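Local coordinates for protein putative nitroreductase (Thermotoga maritima, PDB 1VKW) that is a putative nitroreductase of the FMN-dependent nitroreductase clan and probably acts as an oxidoreductase, at residues Glu85-Val88 / Leu89-Ala93; Lys147-Glu150 / Met151-Ala155; Arg179-Asp182 / Leu183-Leu187. One frame throughout, in Å; residues are numbered along the deposited sequence.

Contact 1: residues Glu85-Val88 / Leu89-Ala93; sequences EQIV and LFLTA
With its chi1 at -60°, T92 sets OG1 anti to its own carbonyl carbon and beside its backbone N, and from there the hydroxyl turns back along the helix to donate to V88 O at 2.9 Å. That oxygen also takes the helical bond from T92 N, so two donors of one residue grip it, the hydroxyl standing well above the carbonyl plane, 43° out. One turn earlier E85, bent at chi2 (66°), swings its carboxylate over L89 in a plain van der Waals approach, OE2 lying beside CG and CD2 of L89, 4.2 Å from the latter. L89 in turn rests CG against E85 O at 3.3 Å, close to where its own N bonds that carbonyl. I87 and L91 run side by side in the same direction and meet through I87 CG2 and L91 CD1 at 4.1 Å. Both lean on I66 of strand 64-67, while L89 faces helix 180-198. Putting a valine in place of T92 would probably leave V88 O with the amide donor alone and deprive the side chain of the bond that fixes its rotation. The buried carboxylate of E85 is answered from outside the contact, by H189 at OE2 and W100 at OE1, which implies that both its oxygens are satisfied although they sit among aliphatic neighbours.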
loop_
_atom_site.group_PDB
_atom_site.type_symbol
_atom_site.label_atom_id
_atom_site.label_comp_id
_atom_site.label_asym_id
_atom_site.label_seq_id
_atom_site.Cartn_x
_atom_site.Cartn_y
_atom_site.Cartn_z
ATOM N N GLU A 85 1.466 -2.304 2.489
ATOM C CA GLU A 85 1.075 -1.092 1.784
ATOM C C GLU A 85 0.164 -0.204 2.643
ATOM O O GLU A 85 0.213 1.015 2.512
ATOM C CB GLU A 85 0.471 -1.413 0.417
ATOM C CG GLU A 85 0.189 -0.194 -0.464
ATOM C CD GLU A 85 1.418 0.573 -0.938
ATOM O OE1 GLU A 85 2.558 0.194 -0.603
ATOM O OE2 GLU A 85 1.245 1.574 -1.675
ATOM N N GLN A 86 -0.630 -0.791 3.545
ATOM C CA GLN A 86 -1.383 0.008 4.509
ATOM C C GLN A 86 -0.445 0.871 5.353
ATOM O O GLN A 86 -0.716 2.053 5.601
ATOM C CB GLN A 86 -2.254 -0.883 5.402
ATOM C CG GLN A 86 -3.514 -1.376 4.689
ATOM C CD GLN A 86 -4.303 -2.348 5.527
ATOM O OE1 GLN A 86 -5.002 -1.942 6.455
ATOM N NE2 GLN A 86 -4.179 -3.639 5.222
ATOM N N ILE A 87 0.663 0.274 5.779
ATOM C CA ILE A 87 1.680 0.989 6.559
ATOM C C ILE A 87 2.368 2.084 5.728
ATOM O O ILE A 87 2.564 3.211 6.215
ATOM C CB ILE A 87 2.716 -0.009 7.137
ATOM C CG1 ILE A 87 2.021 -0.996 8.091
ATOM C CG2 ILE A 87 3.832 0.735 7.861
ATOM C CD1 ILE A 87 2.843 -2.239 8.408
ATOM N N VAL A 88 2.719 1.751 4.485
ATOM C CA VAL A 88 3.310 2.720 3.542
ATOM C C VAL A 88 2.432 3.946 3.394
ATOM O O VAL A 88 2.904 5.083 3.490
ATOM C CB VAL A 88 3.540 2.087 2.142
ATOM C CG1 VAL A 88 3.804 3.155 1.074
ATOM C CG2 VAL A 88 4.694 1.112 2.188
ATOM N N LEU A 89 1.149 3.711 3.169
ATOM C CA LEU A 89 0.201 4.796 2.968
ATOM C C LEU A 89 0.001 5.625 4.228
ATOM O O LEU A 89 -0.214 6.834 4.156
ATOM C CB LEU A 89 -1.138 4.237 2.468
ATOM C CG LEU A 89 -1.092 3.705 1.034
ATOM C CD1 LEU A 89 -2.435 3.091 0.648
ATOM C CD2 LEU A 89 -0.690 4.821 0.049
ATOM N N PHE A 90 0.075 4.976 5.382
ATOM C CA PHE A 90 0.042 5.692 6.641
ATOM C C PHE A 90 1.279 6.596 6.780
ATOM O O PHE A 90 1.178 7.776 7.159
ATOM C CB PHE A 90 -0.055 4.707 7.804
ATOM C CG PHE A 90 0.098 5.354 9.142
ATOM C CD1 PHE A 90 -0.791 6.343 9.549
ATOM C CD2 PHE A 90 1.139 4.996 9.992
ATOM C CE1 PHE A 90 -0.655 6.947 10.788
ATOM C CE2 PHE A 90 1.279 5.601 11.222
ATOM C CZ PHE A 90 0.383 6.582 11.619
ATOM N N LEU A 91 2.444 6.042 6.470
ATOM C CA LEU A 91 3.695 6.789 6.559
ATOM C C LEU A 91 3.711 7.963 5.576
ATOM O O LEU A 91 4.200 9.044 5.915
ATOM C CB LEU A 91 4.893 5.868 6.310
ATOM C CG LEU A 91 5.234 4.859 7.418
ATOM C CD1 LEU A 91 6.318 3.896 6.947
ATOM C CD2 LEU A 91 5.670 5.565 8.680
ATOM N N THR A 92 3.176 7.738 4.373
ATOM C CA THR A 92 3.017 8.792 3.371
ATOM C C THR A 92 2.219 9.963 3.938
ATOM O O THR A 92 2.632 11.124 3.828
ATOM C CB THR A 92 2.289 8.254 2.114
ATOM O OG1 THR A 92 3.035 7.182 1.521
ATOM C CG2 THR A 92 2.236 9.307 1.023
ATOM N N ALA A 93 1.083 9.642 4.554
ATOM C CA ALA A 93 0.206 10.648 5.158
ATOM C C ALA A 93 0.875 11.408 6.301
ATOM O O ALA A 93 0.548 12.566 6.545
ATOM C CB ALA A 93 -1.085 10.006 5.637
#

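Contact 2: residues Lys147-Glu150 / Met151-Ala155; sequences KIVE and MTILA
K147 O to M151 N, I148 O to T152 N and V149 O to I153 N are successive i to i+4 helical bonds of 2.9 to 3.0 Å, whereas the last, L154 N to E150 O, is weak at 3.4 Å. T152 adds its hydroxyl: OG1 donates to I148 O at 2.8 Å, 41° above the carbonyl plane, and the amide of the same residue arrives from the opposite face. The two donors thus clasp one carbonyl oxygen between them. M151, present as selenomethionine, bends at chi2 (-61°) and chi3, which folds its methyl CE back to 3.9 Å from E150 C, while its CG sits 3.2 Å from K147 O. I153 brings CG1 to 3.2 Å from V149 O, and L154 lays CG against E150 O at 3.4 Å. Helix 143-153 is wedged between several elements: I148, M151 and T152 face helix 180-198, V149 and I153 meet helix 130-133, M151 and L154 touch I19 of helix 15-21, and I148, V149 and T152 lie on strand 172-176.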
loop_
_atom_site.group_PDB
_atom_site.type_symbol
_atom_site.label_atom_id
_atom_site.label_comp_id
_atom_site.label_asym_id
_atom_site.label_seq_id
_atom_site.Cartn_x
_atom_site.Cartn_y
_atom_site.Cartn_z
ATOM N N LYS A 147 -12.448 5.446 -10.544
ATOM C CA LYS A 147 -11.597 6.026 -9.503
ATOM C C LYS A 147 -10.786 4.965 -8.750
ATOM O O LYS A 147 -9.577 5.127 -8.549
ATOM C CB LYS A 147 -12.432 6.835 -8.511
ATOM C CG LYS A 147 -11.596 7.677 -7.553
ATOM C CD LYS A 147 -12.479 8.645 -6.770
ATOM C CE LYS A 147 -11.676 9.831 -6.212
ATOM N NZ LYS A 147 -12.555 10.794 -5.502
ATOM N N ILE A 148 -11.438 3.878 -8.338
ATOM C CA ILE A 148 -10.735 2.803 -7.614
ATOM C C ILE A 148 -9.635 2.190 -8.480
ATOM O O ILE A 148 -8.540 1.947 -7.990
ATOM C CB ILE A 148 -11.705 1.706 -7.134
ATOM C CG1 ILE A 148 -12.633 2.250 -6.042
ATOM C CG2 ILE A 148 -10.935 0.529 -6.597
ATOM C CD1 ILE A 148 -13.872 1.432 -5.855
ATOM N N VAL A 149 -9.917 1.954 -9.760
ATOM C CA VAL A 149 -8.923 1.365 -10.651
ATOM C C VAL A 149 -7.719 2.286 -10.844
ATOM O O VAL A 149 -6.567 1.823 -10.839
ATOM C CB VAL A 149 -9.518 0.974 -12.023
ATOM C CG1 VAL A 149 -8.413 0.461 -12.956
ATOM C CG2 VAL A 149 -10.537 -0.149 -11.850
ATOM N N GLU A 150 -7.989 3.575 -11.028
ATOM C CA GLU A 150 -6.933 4.565 -11.176
ATOM C C GLU A 150 -6.035 4.587 -9.946
ATOM O O GLU A 150 -4.813 4.654 -10.056
ATOM C CB GLU A 150 -7.533 5.959 -11.420
ATOM C CG GLU A 150 -8.153 6.129 -12.800
ATOM C CD GLU A 150 -9.029 7.362 -12.949
ATOM O OE1 GLU A 150 -9.107 8.194 -12.015
ATOM O OE2 GLU A 150 -9.646 7.512 -14.036
HETATM N N MSE A 151 -6.642 4.526 -8.767
HETATM C CA MSE A 151 -5.879 4.543 -7.506
HETATM C C MSE A 151 -5.097 3.251 -7.293
HETATM O O MSE A 151 -4.012 3.270 -6.710
HETATM C CB MSE A 151 -6.811 4.764 -6.318
HETATM C CG MSE A 151 -7.474 6.107 -6.289
HETATM SE SE MSE A 151 -6.194 7.592 -6.166
HETATM C CE MSE A 151 -6.071 8.018 -8.131
ATOM N N THR A 152 -5.655 2.135 -7.756
ATOM C CA THR A 152 -4.992 0.837 -7.690
ATOM C C THR A 152 -3.735 0.785 -8.579
ATOM O O THR A 152 -2.709 0.251 -8.149
ATOM C CB THR A 152 -5.991 -0.291 -8.099
ATOM O OG1 THR A 152 -7.112 -0.295 -7.201
ATOM C CG2 THR A 152 -5.376 -1.676 -7.963
ATOM N N ILE A 153 -3.828 1.346 -9.792
ATOM C CA ILE A 153 -2.697 1.394 -10.753
ATOM C C ILE A 153 -1.521 2.221 -10.243
ATOM O O ILE A 153 -0.388 1.993 -10.648
ATOM C CB ILE A 153 -3.154 1.976 -12.149
ATOM C CG1 ILE A 153 -4.204 1.084 -12.819
ATOM C CG2 ILE A 153 -1.954 2.198 -13.094
ATOM C CD1 ILE A 153 -4.019 -0.363 -12.573
ATOM N N LEU A 154 -1.785 3.184 -9.368
ATOM C CA LEU A 154 -0.703 3.970 -8.775
ATOM C C LEU A 154 0.074 3.203 -7.700
ATOM O O LEU A 154 1.036 3.726 -7.154
ATOM C CB LEU A 154 -1.234 5.301 -8.221
ATOM C CG LEU A 154 -1.873 6.206 -9.292
ATOM C CD1 LEU A 154 -2.564 7.397 -8.682
ATOM C CD2 LEU A 154 -0.852 6.655 -10.346
ATOM N N ALA A 155 -0.334 1.972 -7.398
ATOM C CA ALA A 155 0.381 1.146 -6.426
ATOM C C ALA A 155 1.803 0.908 -6.898
ATOM O O ALA A 155 2.054 0.893 -8.105
ATOM C CB ALA A 155 -0.331 -0.205 -6.235
#

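Contact 3: residues Arg179-Asp182 / Leu183-Leu187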
loop_
_atom_site.group_PDB
_atom_site.type_symbol
_atom_site.label_atom_id
_atom_site.label_comp_id
_atom_site.label_asym_id
_atom_site.label_seq_id
_atom_site.Cartn_x
_atom_site.Cartn_y
_atom_site.Cartn_z
ATOM N N ARG A 179 2.326 -12.471 -8.831
ATOM C CA ARG A 179 3.247 -11.881 -7.857
ATOM C C ARG A 179 2.474 -11.505 -6.596
ATOM O O ARG A 179 1.867 -10.431 -6.538
ATOM C CB ARG A 179 3.869 -10.615 -8.446
ATOM C CG ARG A 179 4.587 -10.850 -9.734
ATOM C CD ARG A 179 5.785 -11.742 -9.563
ATOM N NE ARG A 179 6.428 -12.033 -10.824
ATOM C CZ ARG A 179 7.493 -12.804 -10.946
ATOM N NH1 ARG A 179 8.042 -13.375 -9.873
ATOM N NH2 ARG A 179 8.012 -13.010 -12.146
ATOM N N PRO A 180 2.482 -12.391 -5.602
ATOM C CA PRO A 180 1.565 -12.262 -4.487
ATOM C C PRO A 180 1.764 -10.976 -3.681
ATOM O O PRO A 180 0.786 -10.347 -3.305
ATOM C CB PRO A 180 1.807 -13.541 -3.666
ATOM C CG PRO A 180 3.127 -14.066 -4.098
ATOM C CD PRO A 180 3.330 -13.596 -5.492
ATOM N N VAL A 181 3.003 -10.545 -3.480
ATOM C CA VAL A 181 3.243 -9.315 -2.707
ATOM C C VAL A 181 2.641 -8.113 -3.438
ATOM O O VAL A 181 1.891 -7.345 -2.849
ATOM C CB VAL A 181 4.740 -9.086 -2.401
ATOM C CG1 VAL A 181 4.927 -7.838 -1.540
ATOM C CG2 VAL A 181 5.322 -10.289 -1.681
ATOM N N ASP A 182 2.950 -7.991 -4.726
ATOM C CA ASP A 182 2.399 -6.935 -5.579
ATOM C C ASP A 182 0.865 -6.993 -5.632
ATOM O O ASP A 182 0.207 -5.963 -5.587
ATOM C CB ASP A 182 2.996 -7.016 -6.994
ATOM C CG ASP A 182 4.533 -6.875 -7.005
ATOM O OD1 ASP A 182 5.076 -6.052 -6.242
ATOM O OD2 ASP A 182 5.279 -7.536 -7.754
ATOM N N LEU A 183 0.311 -8.205 -5.722
ATOM C CA LEU A 183 -1.137 -8.412 -5.642
ATOM C C LEU A 183 -1.710 -7.789 -4.370
ATOM O O LEU A 183 -2.675 -7.031 -4.433
ATOM C CB LEU A 183 -1.487 -9.906 -5.668
ATOM C CG LEU A 183 -2.883 -10.254 -6.220
ATOM C CD1 LEU A 183 -3.040 -11.761 -6.331
ATOM C CD2 LEU A 183 -4.003 -9.673 -5.398
ATOM N N GLY A 184 -1.093 -8.111 -3.232
ATOM C CA GLY A 184 -1.519 -7.595 -1.943
ATOM C C GLY A 184 -1.437 -6.083 -1.874
ATOM O O GLY A 184 -2.329 -5.445 -1.333
ATOM N N ILE A 185 -0.350 -5.523 -2.404
ATOM C CA ILE A 185 -0.152 -4.068 -2.446
ATOM C C ILE A 185 -1.304 -3.385 -3.200
ATOM O O ILE A 185 -1.938 -2.466 -2.680
ATOM C CB ILE A 185 1.239 -3.729 -3.073
ATOM C CG1 ILE A 185 2.378 -4.142 -2.121
ATOM C CG2 ILE A 185 1.373 -2.238 -3.366
ATOM C CD1 ILE A 185 3.757 -4.067 -2.744
ATOM N N ALA A 186 -1.578 -3.850 -4.419
ATOM C CA ALA A 186 -2.653 -3.291 -5.228
ATOM C C ALA A 186 -4.013 -3.483 -4.552
ATOM O O ALA A 186 -4.865 -2.591 -4.578
ATOM C CB ALA A 186 -2.660 -3.925 -6.610
ATOM N N LEU A 187 -4.209 -4.648 -3.944
ATOM C CA LEU A 187 -5.469 -4.961 -3.267
ATOM C C LEU A 187 -5.730 -4.005 -2.109
ATOM O O LEU A 187 -6.884 -3.633 -1.864
ATOM C CB LEU A 187 -5.465 -6.408 -2.772
ATOM C CG LEU A 187 -6.748 -7.001 -2.195
ATOM C CD1 LEU A 187 -7.784 -7.195 -3.275
ATOM C CD2 LEU A 187 -6.419 -8.322 -1.502
#
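V181 and I185 meet one turn apart in the first turns of helix 180-198, an alpha-helix that opens with R179 at the N-cap position and P180 as its first residue. Proline suits this place, since its nitrogen has no hydrogen to give and a first-turn nitrogen needs none for the helical ladder. I185 can be followed outward. Its CB lies 3.5 Å from D182 O. CG1, anti to the carbonyl carbon (chi1 -70°), drops onto V181 O at 3.3 Å, the oxygen that I185 N bonds. CD1 then carries on to V181 CG1 at 4.1 Å, where the two side chains cross at a slant. The other branch, CG2, packs against the carboxylate carbon of E85 in the neighbouring helix 74-93. In D182, OD1 accepts from A158 N, in the loop beyond helix 143-153, so this buried carboxylate is met by a backbone amide, while R161 makes a long, weak ion pair with OD2, and W164 NE1 joins the helical amide of A186 in bonding D182 O. A186 also brings its CB to 3.7 Å from D182 O. G184 N bonds P180 O, and L183 sets its CB 3.3 Å from that same P180 oxygen. On the other flanks P180 and V181 lean on L77 of helix 74-93, and L183 and L187 on Y212 of strand 211-215. The opening bond of the ladder is from L183 N to R179 O, 2.8 Å long, with an N-H...O angle of 165°.

The chain forms the three contacts in series, each within one helix, so that none closes a long loop and none nests in or crosses another. Contact 1 ends helix 74-93, contact 2 ends helix 143-153 and runs into the following turn, and contact 3 begins helix 180-198. The last of these joins the others: it touches contact 1 through I185, and contact 2 where T152 CG2 lies 3.5 Å from A186 O. Contacts 1 and 2 do not touch, their nearest atoms being about 5 Å apart, but H189, just beyond contact 3, bonds both E85 and the M151 carbonyl. Helix 180-198 thereby ties the two earlier helices together.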